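Long-range contacts in arsenite methyltransferase (Chlamydomonas reinhardtii, PDB 5EVJ), which probably transfers methyl groups from S-adenosylmethionine to trivalent arsenic, giving mono-, di- and trimethylated arsenicals: residues Ala55-Pro64 with Arg96-Leu104; Gly193-Arg204 with Glu263-Phe274. The protein carries 15 engineered substitutions. All blocks are in the same frame, centred on the assembly; numbering follows the deposited sequence.

Contact 1 (Ala55-Pro64 with Arg96-Leu104). Engineered in segment 96-104: Ala98 (natural residue Cys).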
# COMPACT_ATOMS: atom_id res chain seq x y z
N ALA A 55 12.35 -11.65 3.47
CA ALA A 55 11.75 -12.06 2.18
C ALA A 55 11.94 -11.02 1.06
O ALA A 55 12.33 -11.38 -0.03
CB ALA A 55 10.29 -12.51 2.31
N VAL A 56 11.75 -9.74 1.35
CA VAL A 56 11.96 -8.69 0.36
C VAL A 56 13.43 -8.53 -0.02
O VAL A 56 13.73 -8.45 -1.22
CB VAL A 56 11.35 -7.35 0.82
CG1 VAL A 56 11.67 -6.21 -0.16
CG2 VAL A 56 9.82 -7.50 1.02
N ARG A 57 14.35 -8.49 0.96
CA ARG A 57 15.80 -8.49 0.66
C ARG A 57 16.21 -9.71 -0.18
O ARG A 57 16.91 -9.55 -1.18
CB ARG A 57 16.70 -8.40 1.93
CG ARG A 57 16.62 -7.06 2.70
CD ARG A 57 17.60 -6.94 3.89
NE ARG A 57 17.17 -7.64 5.11
CZ ARG A 57 17.56 -8.87 5.46
NH1 ARG A 57 17.10 -9.43 6.57
NH2 ARG A 57 18.40 -9.57 4.68
N ALA A 58 15.78 -10.92 0.23
CA ALA A 58 16.08 -12.16 -0.53
C ALA A 58 15.63 -12.02 -1.99
O ALA A 58 16.36 -12.35 -2.91
CB ALA A 58 15.38 -13.37 0.12
N ALA A 59 14.42 -11.50 -2.19
CA ALA A 59 13.81 -11.38 -3.53
C ALA A 59 14.54 -10.32 -4.35
O ALA A 59 14.79 -10.52 -5.53
CB ALA A 59 12.31 -11.06 -3.41
N LEU A 60 14.91 -9.21 -3.70
CA LEU A 60 15.76 -8.16 -4.31
C LEU A 60 17.13 -8.67 -4.81
O LEU A 60 17.60 -8.27 -5.88
CB LEU A 60 16.00 -7.01 -3.30
CG LEU A 60 15.31 -5.61 -3.33
CD1 LEU A 60 14.08 -5.41 -4.24
CD2 LEU A 60 15.06 -5.03 -1.94
N ALA A 61 17.78 -9.52 -4.02
CA ALA A 61 19.12 -10.00 -4.43
C ALA A 61 19.10 -10.47 -5.90
O ALA A 61 20.06 -10.27 -6.62
CB ALA A 61 19.61 -11.12 -3.52
N ASP A 62 17.98 -11.06 -6.31
CA ASP A 62 17.84 -11.78 -7.57
C ASP A 62 17.15 -11.02 -8.69
O ASP A 62 16.83 -11.65 -9.66
CB ASP A 62 16.98 -13.03 -7.37
CG ASP A 62 17.70 -14.13 -6.66
OD1 ASP A 62 18.93 -14.24 -6.80
OD2 ASP A 62 17.04 -14.91 -5.97
N VAL A 63 16.85 -9.74 -8.50
CA VAL A 63 16.19 -8.89 -9.47
C VAL A 63 17.31 -8.29 -10.34
O VAL A 63 18.32 -7.84 -9.82
CB VAL A 63 15.42 -7.73 -8.74
CG1 VAL A 63 14.98 -6.62 -9.69
CG2 VAL A 63 14.21 -8.24 -7.95
N PRO A 64 17.13 -8.27 -11.68
CA PRO A 64 18.18 -7.77 -12.57
C PRO A 64 18.63 -6.39 -12.15
O PRO A 64 17.82 -5.46 -12.10
CB PRO A 64 17.47 -7.64 -13.93
CG PRO A 64 16.28 -8.53 -13.84
CD PRO A 64 15.89 -8.61 -12.40
N ARG A 96 11.16 -2.87 -10.44
CA ARG A 96 11.70 -3.36 -9.16
C ARG A 96 10.54 -3.97 -8.32
O ARG A 96 10.53 -5.16 -8.03
CB ARG A 96 12.43 -2.19 -8.41
CG ARG A 96 13.50 -2.51 -7.32
CD ARG A 96 13.10 -2.06 -5.91
NE ARG A 96 13.75 -0.83 -5.44
CZ ARG A 96 13.21 0.07 -4.62
NH1 ARG A 96 11.96 -0.07 -4.17
NH2 ARG A 96 13.91 1.14 -4.26
N ASP A 97 9.52 -3.16 -8.01
CA ASP A 97 8.47 -3.59 -7.04
C ASP A 97 7.60 -4.70 -7.66
O ASP A 97 7.18 -5.62 -6.97
CB ASP A 97 7.59 -2.40 -6.49
CG ASP A 97 8.39 -1.44 -5.54
OD1 ASP A 97 9.48 -1.81 -5.02
OD2 ASP A 97 7.92 -0.30 -5.29
N ALA A 98 7.38 -4.63 -8.96
CA ALA A 98 6.59 -5.69 -9.62
C ALA A 98 7.37 -7.00 -9.64
O ALA A 98 6.78 -8.09 -9.49
CB ALA A 98 6.20 -5.25 -11.02
N TYR A 99 8.71 -6.91 -9.74
CA TYR A 99 9.52 -8.13 -9.77
C TYR A 99 9.51 -8.76 -8.41
O TYR A 99 9.33 -9.96 -8.27
CB TYR A 99 10.96 -7.80 -10.17
CG TYR A 99 11.18 -7.78 -11.69
CD1 TYR A 99 10.30 -7.11 -12.54
CD2 TYR A 99 12.28 -8.42 -12.28
CE1 TYR A 99 10.48 -7.07 -13.92
CE2 TYR A 99 12.49 -8.36 -13.69
CZ TYR A 99 11.57 -7.72 -14.49
OH TYR A 99 11.73 -7.65 -15.86
N VAL A 100 9.59 -7.94 -7.38
CA VAL A 100 9.52 -8.46 -6.05
C VAL A 100 8.17 -9.09 -5.80
O VAL A 100 8.06 -10.17 -5.22
CB VAL A 100 9.78 -7.36 -5.03
CG1 VAL A 100 9.50 -7.89 -3.62
CG2 VAL A 100 11.20 -6.85 -5.22
N ALA A 101 7.11 -8.41 -6.22
CA ALA A 101 5.77 -8.98 -5.98
C ALA A 101 5.57 -10.33 -6.74
O ALA A 101 5.00 -11.31 -6.21
CB ALA A 101 4.74 -7.97 -6.39
N ALA A 102 6.05 -10.34 -7.99
CA ALA A 102 5.92 -11.47 -8.89
C ALA A 102 6.49 -12.68 -8.16
O ALA A 102 5.93 -13.76 -8.21
CB ALA A 102 6.70 -11.21 -10.15
N LYS A 103 7.56 -12.48 -7.42
CA LYS A 103 8.08 -13.58 -6.59
C LYS A 103 7.19 -13.91 -5.41
O LYS A 103 6.84 -15.08 -5.12
CB LYS A 103 9.45 -13.26 -6.04
CG LYS A 103 9.88 -14.41 -5.13
CD LYS A 103 11.27 -14.26 -4.55
CE LYS A 103 11.73 -15.58 -3.92
NZ LYS A 103 10.76 -16.05 -2.86
N LEU A 104 6.81 -12.87 -4.68
CA LEU A 104 6.16 -13.16 -3.39
C LEU A 104 4.76 -13.66 -3.55
O LEU A 104 4.23 -14.23 -2.59
CB LEU A 104 6.20 -11.93 -2.41
CG LEU A 104 7.59 -11.61 -1.86
CD1 LEU A 104 7.48 -10.46 -0.89
CD2 LEU A 104 8.18 -12.82 -1.16
O HOH W 1 11.82 -13.98 -0.86
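The helix after the first strand of the Rossmann-like methyltransferase fold, 96-104, packs through Val100, Lys103 and Leu104 against Val56, Ala59 and Leu60 of helix 54-61. The axes of 55-61 and 96-104 approach to 9.3 Å at 112°, so contact gathers round one crossing, where the small Ala59 faces Val100. Leu60 starts off beside the crossing, but its end comes in, CD1 reaching Val100 CG2 at 3.4 Å. The same methyl lies 3.9 Å from Arg96 CD, an aliphatic touch that leaves the guanidinium pointing elsewhere: its NH1 is 3.1 Å from Asp97 OD1, a salt bridge in the guanidinium plane, and also bonds Gly75 O. With a serine at Arg96, Leu60 CD1 would probably lose this flank, and Asp97 OD1 and Gly75 O their shared donor.

Lys103 lies over Ala59, with its CD 3.6 Å from Ala59 CB. The chain is extended until a final bend (chi4 -57°) turns the ammonium toward a bridging water, which accepts from Lys103 NZ (3.1 Å) and donates to Ala55 O (2.8 Å). Beyond the helix end, Val63 rests on Tyr99 CB through CG2, while Pro64 crosses the tyrosine at about a right angle, its CD 3.6 Å from Tyr99 CD2.

Behind helix 96-104, engineered Ala98 (natural Cys) touches Phe145 of strand 143-147, as does Tyr99. Tyr99 OH bonds Ala124 O, and its ring meets that of Tyr131 on helix 128-135, so the tyrosine joins the Val63-Pro64 turn to strand 143-147 and helices 118-126 and 128-135.

Contact 2 (Gly193-Arg204 with Glu263-Phe274)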
# COMPACT_ATOMS: atom_id res chain seq x y z
N GLY A 193 -9.96 -6.71 -0.48
CA GLY A 193 -8.63 -6.28 -0.95
C GLY A 193 -8.09 -5.05 -0.27
O GLY A 193 -8.75 -4.43 0.55
N GLU A 194 -6.91 -4.64 -0.68
CA GLU A 194 -6.24 -3.58 -0.05
C GLU A 194 -5.41 -2.74 -1.07
O GLU A 194 -4.71 -3.30 -1.92
CB GLU A 194 -5.29 -4.16 1.01
CG GLU A 194 -4.54 -3.12 1.82
CD GLU A 194 -3.33 -3.65 2.60
OE1 GLU A 194 -3.13 -4.89 2.73
OE2 GLU A 194 -2.54 -2.82 3.14
N MET A 195 -5.43 -1.42 -0.91
CA MET A 195 -4.40 -0.58 -1.47
C MET A 195 -3.35 -0.37 -0.41
O MET A 195 -3.64 0.12 0.63
CB MET A 195 -4.95 0.75 -1.93
CG MET A 195 -3.85 1.61 -2.56
SD MET A 195 -4.62 3.02 -3.43
CE MET A 195 -3.09 3.81 -3.99
N HIS A 196 -2.12 -0.76 -0.70
CA HIS A 196 -1.02 -0.79 0.21
C HIS A 196 0.12 -0.04 -0.51
O HIS A 196 0.68 -0.54 -1.48
CB HIS A 196 -0.61 -2.20 0.46
CG HIS A 196 0.34 -2.40 1.58
ND1 HIS A 196 1.70 -2.17 1.46
CD2 HIS A 196 0.17 -2.94 2.81
CE1 HIS A 196 2.31 -2.51 2.57
NE2 HIS A 196 1.40 -2.93 3.43
N PHE A 197 0.52 1.11 -0.01
CA PHE A 197 1.42 1.98 -0.79
C PHE A 197 2.20 2.96 0.10
O PHE A 197 1.78 3.26 1.23
CB PHE A 197 0.59 2.70 -1.85
CG PHE A 197 -0.16 3.87 -1.36
CD1 PHE A 197 -1.27 3.73 -0.55
CD2 PHE A 197 0.22 5.15 -1.78
CE1 PHE A 197 -2.02 4.85 -0.12
CE2 PHE A 197 -0.49 6.26 -1.41
CZ PHE A 197 -1.60 6.11 -0.54
N SER A 198 3.35 3.40 -0.38
CA SER A 198 4.16 4.33 0.36
C SER A 198 4.26 5.61 -0.43
O SER A 198 4.23 5.61 -1.67
CB SER A 198 5.56 3.75 0.66
OG SER A 198 6.20 3.40 -0.56
N ASP A 199 4.31 6.72 0.29
CA ASP A 199 4.44 7.99 -0.37
C ASP A 199 4.92 9.00 0.66
O ASP A 199 5.12 8.68 1.85
CB ASP A 199 3.11 8.41 -1.05
CG ASP A 199 3.34 9.26 -2.33
OD1 ASP A 199 4.35 9.97 -2.40
OD2 ASP A 199 2.51 9.24 -3.29
N VAL A 200 5.13 10.21 0.21
CA VAL A 200 5.63 11.23 1.13
C VAL A 200 4.51 12.18 1.56
O VAL A 200 3.73 12.64 0.75
CB VAL A 200 6.80 11.99 0.50
CG1 VAL A 200 7.18 13.15 1.40
CG2 VAL A 200 7.98 11.05 0.34
N TYR A 201 4.43 12.44 2.85
CA TYR A 201 3.40 13.37 3.39
C TYR A 201 4.05 14.43 4.27
O TYR A 201 5.25 14.29 4.65
CB TYR A 201 2.37 12.57 4.23
CG TYR A 201 1.70 11.52 3.37
CD1 TYR A 201 2.27 10.25 3.23
CD2 TYR A 201 0.54 11.81 2.64
CE1 TYR A 201 1.72 9.30 2.39
CE2 TYR A 201 -0.03 10.85 1.77
CZ TYR A 201 0.60 9.60 1.67
OH TYR A 201 0.06 8.61 0.89
N VAL A 202 3.25 15.42 4.67
CA VAL A 202 3.67 16.48 5.60
C VAL A 202 2.81 16.53 6.86
O VAL A 202 1.65 16.12 6.84
CB VAL A 202 3.58 17.86 4.92
CG1 VAL A 202 4.39 18.93 5.68
CG2 VAL A 202 4.02 17.74 3.47
N ASP A 203 3.35 17.08 7.96
CA ASP A 203 2.58 17.16 9.17
C ASP A 203 1.70 18.41 9.16
O ASP A 203 0.91 18.57 10.06
CB ASP A 203 3.46 17.11 10.42
CG ASP A 203 4.25 18.43 10.64
OD1 ASP A 203 4.47 19.20 9.68
OD2 ASP A 203 4.65 18.71 11.77
N ARG A 204 1.79 19.23 8.13
CA ARG A 204 0.95 20.43 7.99
C ARG A 204 0.80 20.79 6.51
O ARG A 204 1.55 20.29 5.69
CB ARG A 204 1.66 21.61 8.73
CG ARG A 204 2.94 22.09 8.06
CD ARG A 204 3.75 22.90 9.05
NE ARG A 204 4.22 22.03 10.16
CZ ARG A 204 4.75 22.49 11.30
NH1 ARG A 204 5.12 21.61 12.24
NH2 ARG A 204 4.90 23.84 11.51
N GLU A 263 8.41 25.35 9.67
CA GLU A 263 8.73 24.20 10.49
C GLU A 263 8.03 22.90 9.94
O GLU A 263 7.81 21.95 10.68
CB GLU A 263 8.40 24.51 11.95
CG GLU A 263 9.30 25.59 12.59
CD GLU A 263 9.19 26.97 11.88
OE1 GLU A 263 8.08 27.57 11.87
OE2 GLU A 263 10.21 27.45 11.32
N ALA A 264 7.68 22.87 8.66
CA ALA A 264 7.05 21.65 8.09
C ALA A 264 7.92 20.41 8.28
O ALA A 264 9.10 20.44 8.03
CB ALA A 264 6.69 21.82 6.63
N ARG A 265 7.31 19.34 8.75
CA ARG A 265 7.96 18.06 8.88
C ARG A 265 7.38 17.07 7.86
O ARG A 265 6.15 16.91 7.74
CB ARG A 265 7.84 17.52 10.33
CG ARG A 265 8.52 18.46 11.34
CD ARG A 265 8.08 18.13 12.75
NE ARG A 265 8.99 17.15 13.24
CZ ARG A 265 8.85 16.38 14.33
NH1 ARG A 265 7.82 16.48 15.14
NH2 ARG A 265 9.79 15.47 14.59
N PHE A 266 8.30 16.40 7.15
CA PHE A 266 7.98 15.46 6.09
C PHE A 266 8.19 14.02 6.52
O PHE A 266 9.15 13.70 7.22
CB PHE A 266 8.79 15.74 4.85
CG PHE A 266 8.57 17.11 4.29
CD1 PHE A 266 9.23 18.22 4.83
CD2 PHE A 266 7.74 17.30 3.20
CE1 PHE A 266 9.03 19.50 4.30
CE2 PHE A 266 7.53 18.58 2.66
CZ PHE A 266 8.17 19.67 3.21
N TYR A 267 7.27 13.16 6.05
CA TYR A 267 7.28 11.72 6.31
C TYR A 267 7.12 10.86 5.05
O TYR A 267 6.45 11.22 4.05
CB TYR A 267 6.18 11.33 7.32
CG TYR A 267 6.34 12.15 8.56
CD1 TYR A 267 5.97 13.49 8.57
CD2 TYR A 267 6.94 11.61 9.68
CE1 TYR A 267 6.16 14.27 9.69
CE2 TYR A 267 7.10 12.35 10.82
CZ TYR A 267 6.71 13.68 10.82
OH TYR A 267 6.91 14.45 11.93
N SER A 268 7.75 9.72 5.15
CA SER A 268 7.59 8.64 4.24
C SER A 268 6.60 7.80 5.03
O SER A 268 6.92 7.33 6.12
CB SER A 268 8.94 7.87 4.18
OG SER A 268 8.83 6.70 3.41
N ILE A 269 5.40 7.62 4.50
CA ILE A 269 4.38 6.79 5.20
C ILE A 269 3.85 5.70 4.26
O ILE A 269 3.56 5.97 3.07
CB ILE A 269 3.16 7.59 5.68
CG1 ILE A 269 3.56 8.82 6.53
CG2 ILE A 269 2.15 6.69 6.43
CD1 ILE A 269 2.36 9.70 6.91
N THR A 270 3.72 4.50 4.82
CA THR A 270 3.12 3.37 4.12
C THR A 270 1.75 3.26 4.75
O THR A 270 1.60 3.01 5.96
CB THR A 270 3.90 2.02 4.29
OG1 THR A 270 5.21 2.10 3.70
CG2 THR A 270 3.17 0.88 3.54
N TYR A 271 0.76 3.38 3.89
CA TYR A 271 -0.63 3.35 4.27
C TYR A 271 -1.28 2.06 3.83
O TYR A 271 -0.92 1.51 2.76
CB TYR A 271 -1.40 4.54 3.59
CG TYR A 271 -1.38 5.79 4.44
CD1 TYR A 271 -2.00 5.83 5.69
CD2 TYR A 271 -0.73 6.95 3.99
CE1 TYR A 271 -1.99 6.99 6.48
CE2 TYR A 271 -0.71 8.11 4.73
CZ TYR A 271 -1.30 8.12 6.00
OH TYR A 271 -1.21 9.27 6.73
N ARG A 272 -2.31 1.68 4.59
CA ARG A 272 -3.11 0.53 4.32
C ARG A 272 -4.56 0.94 4.13
O ARG A 272 -5.21 1.45 5.06
CB ARG A 272 -2.97 -0.48 5.43
CG ARG A 272 -1.50 -0.83 5.67
CD ARG A 272 -1.44 -2.13 6.50
NE ARG A 272 -1.72 -3.34 5.71
CZ ARG A 272 -1.30 -4.58 6.01
NH1 ARG A 272 -0.62 -4.82 7.11
NH2 ARG A 272 -1.55 -5.61 5.16
N LEU A 273 -5.09 0.68 2.92
CA LEU A 273 -6.40 1.12 2.56
C LEU A 273 -7.22 -0.11 2.16
O LEU A 273 -7.20 -0.57 0.98
CB LEU A 273 -6.29 2.09 1.42
CG LEU A 273 -6.17 3.60 1.65
CD1 LEU A 273 -5.37 4.00 2.89
CD2 LEU A 273 -5.62 4.28 0.39
N PHE A 274 -7.97 -0.63 3.13
CA PHE A 274 -8.70 -1.84 2.91
C PHE A 274 -10.01 -1.54 2.39
O PHE A 274 -10.63 -0.50 2.80
CB PHE A 274 -8.91 -2.60 4.22
CG PHE A 274 -7.70 -3.34 4.65
CD1 PHE A 274 -7.49 -4.68 4.22
CD2 PHE A 274 -6.73 -2.72 5.43
CE1 PHE A 274 -6.36 -5.38 4.61
CE2 PHE A 274 -5.61 -3.43 5.84
CZ PHE A 274 -5.39 -4.77 5.44
O HOH W 2 1.05 6.21 1.35
O HOH W 3 5.04 26.21 9.95
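The Tyr201 ring takes the edge of Tyr271 on one face, a T-shaped pair with planes at 87° and Tyr271 CE2 3.6 Å from Tyr201 CE1; a water lies in plane at its edge. That water is 2.6 Å from Tyr201 OH, donates to Phe197 O and Ile269 O, and sits over one face of the Phe197 ring, whose opposite face carries Met195 CE. These groups share one side of the antiparallel pair 193-202/266-274, the fifth and seventh strands of the class I methyltransferase sheet (order 3-2-1-4-5-7-6).

On the other side, the Phe274 ring has Glu194 CG over its centre, 3.9 Å from the centroid, and the carboxylate stacks nearly parallel to it. Glu194 OE1 takes a straight bond from Arg272 NH2 (3.0 Å, 172°) on its syn side, and another from Tyr332 OH, so the buried charge is paired.

At the far end Asp203, its CG between backbone N and carbonyl carbon (chi1 73°), turns its carboxylate between the Arg204 side chain and the backbone of Arg265. Arg204 grips it side-on, NH1 to OD2 at 3.0 Å, while Arg265 N (3.0 Å) and Arg204 NE (2.9 Å) reach Asp203 OD1 from opposite faces of its plane.

From the N terminus, contact 1 closes first: helix 54-61 meets helix 96-104 around a loop holding helix 65-69 and strand 86-90. The chain then lays down strands 110-115, 143-147 and 163-169 before contact 2 opens, and its strands enclose helices 208-212, 227-237 and 256-261 with strand 243-249. The two are thus in series, neither nested nor crossed, with centres 22 Å apart and nearest atoms about 6 Å apart. The disulfide Cys74-Cys170 does cross contact 1, running from inside its loop to the residue just past strand 163-169. Next to it, Asn169 bonds Asp97 of contact 1 and touches Ser198 of contact 2, linking flanking helix and sheet.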